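Local coordinates for protein putative GTP pyrophosphokinase (Streptococcus mutans, PDB 3L9D) that probably transfers pyrophosphate from ATP to GTP as a RelA/SpoT-family synthetase, the first step in making the alarmone ppGpp, at residues 45-48 with 49-53. Sequence-based numbering, arbitrary orientation.
Sequences IQAV and GELKI
Successive i to i+4 bonds join 45-48 to 49-53 within helix 42-64: E50 N to Q46 O (3.0 Å, N-H...O 165°), L51 N to A47 O (2.8 Å, 166°) and K52 N to V48 O (2.9 Å); G49 N to I45 O, at 3.3 Å, is weak. On the face turned to the sheet, the L51 branch CD1 lies 4.3 Å from A47 CB, an apolar contact between residues four apart, one helical turn. That pair continues into the strands, A47 onto I168 and L51 onto L108 and A170. K52 shares its flank of the helix with V48. With V48 CG1 anti to the backbone N (chi1 175°), this methyl sits beside the lysine's extended chain, 4.1 Å from K52 CE, while V48 also packs on A106 and V78. E50 is extended as well and passes back along the helix, bringing OE2 to 4.2 Å from Q46 CB; its other oxygen, OE1, is hydrogen-bonded to Y157 OH. Apolar contacts and one hydrogen bond thus hold the same helix to the mixed sheet: A47, V48 and L51 pack on its strands, and E50 adds a polar tie to Y157, a residue that L51 also touches.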
loop_
_atom_site.group_PDB
_atom_site.type_symbol
_atom_site.label_atom_id
_atom_site.label_comp_id
_atom_site.label_asym_id
_atom_site.label_seq_id
_atom_site.Cartn_x
_atom_site.Cartn_y
_atom_site.Cartn_z
ATOM N N ILE A 45 -9.228 -11.793 5.755
ATOM C CA ILE A 45 -10.282 -11.388 4.848
ATOM C C ILE A 45 -11.153 -10.320 5.498
ATOM O O ILE A 45 -11.493 -9.312 4.867
ATOM C CB ILE A 45 -11.140 -12.580 4.403
ATOM C CG1 ILE A 45 -10.337 -13.464 3.444
ATOM C CG2 ILE A 45 -12.431 -12.077 3.740
ATOM C CD1 ILE A 45 -10.740 -14.906 3.449
ATOM N N GLN A 46 -11.514 -10.553 6.757
ATOM C CA GLN A 46 -12.276 -9.588 7.547
ATOM C C GLN A 46 -11.523 -8.269 7.680
ATOM O O GLN A 46 -12.096 -7.203 7.438
ATOM C CB GLN A 46 -12.522 -10.121 8.955
ATOM C CG GLN A 46 -13.333 -11.376 9.035
ATOM C CD GLN A 46 -13.698 -11.728 10.480
ATOM O OE1 GLN A 46 -13.284 -12.772 11.000
ATOM N NE2 GLN A 46 -14.463 -10.843 11.140
ATOM N N ALA A 47 -10.250 -8.353 8.093
ATOM C CA ALA A 47 -9.400 -7.178 8.293
ATOM C C ALA A 47 -9.311 -6.284 7.043
ATOM O O ALA A 47 -9.420 -5.067 7.145
ATOM C CB ALA A 47 -8.028 -7.598 8.756
ATOM N N VAL A 48 -9.138 -6.873 5.863
ATOM C CA VAL A 48 -9.083 -6.078 4.640
ATOM C C VAL A 48 -10.375 -5.315 4.440
ATOM O O VAL A 48 -10.369 -4.171 3.984
ATOM C CB VAL A 48 -8.811 -6.944 3.388
ATOM C CG1 VAL A 48 -8.889 -6.099 2.130
ATOM C CG2 VAL A 48 -7.449 -7.579 3.479
ATOM N N GLY A 49 -11.490 -5.967 4.766
ATOM C CA GLY A 49 -12.807 -5.376 4.593
ATOM C C GLY A 49 -13.029 -4.183 5.515
ATOM O O GLY A 49 -13.496 -3.137 5.048
ATOM N N GLU A 50 -12.688 -4.335 6.803
ATOM C CA GLU A 50 -12.771 -3.242 7.781
ATOM C C GLU A 50 -11.776 -2.106 7.513
ATOM O O GLU A 50 -12.123 -0.914 7.586
ATOM C CB GLU A 50 -12.555 -3.778 9.186
ATOM C CG GLU A 50 -13.495 -4.927 9.539
ATOM C CD GLU A 50 -13.200 -5.515 10.894
ATOM O OE1 GLU A 50 -12.634 -4.798 11.751
ATOM O OE2 GLU A 50 -13.534 -6.691 11.104
ATOM N N LEU A 51 -10.536 -2.472 7.204
ATOM C CA LEU A 51 -9.542 -1.465 6.871
ATOM C C LEU A 51 -9.984 -0.655 5.648
ATOM O O LEU A 51 -9.809 0.568 5.605
ATOM C CB LEU A 51 -8.145 -2.099 6.687
ATOM C CG LEU A 51 -7.554 -2.588 8.018
ATOM C CD1 LEU A 51 -6.485 -3.648 7.800
ATOM C CD2 LEU A 51 -7.003 -1.430 8.836
ATOM N N LYS A 52 -10.557 -1.327 4.656
ATOM C CA LYS A 52 -11.073 -0.625 3.483
ATOM C C LYS A 52 -12.072 0.438 3.914
ATOM O O LYS A 52 -11.915 1.608 3.589
ATOM C CB LYS A 52 -11.755 -1.578 2.503
ATOM C CG LYS A 52 -10.814 -2.328 1.603
ATOM C CD LYS A 52 -11.534 -2.784 0.336
ATOM C CE LYS A 52 -10.627 -3.609 -0.552
ATOM N NZ LYS A 52 -11.440 -4.394 -1.538
ATOM N N ILE A 53 -13.105 0.034 4.646
ATOM C CA ILE A 53 -14.174 0.960 5.006
ATOM C C ILE A 53 -13.662 2.067 5.952
ATOM O O ILE A 53 -14.001 3.240 5.782
ATOM C CB ILE A 53 -15.421 0.199 5.543
ATOM C CG1 ILE A 53 -16.625 0.398 4.607
ATOM C CG2 ILE A 53 -15.732 0.587 6.956
ATOM C CD1 ILE A 53 -16.467 -0.285 3.174
#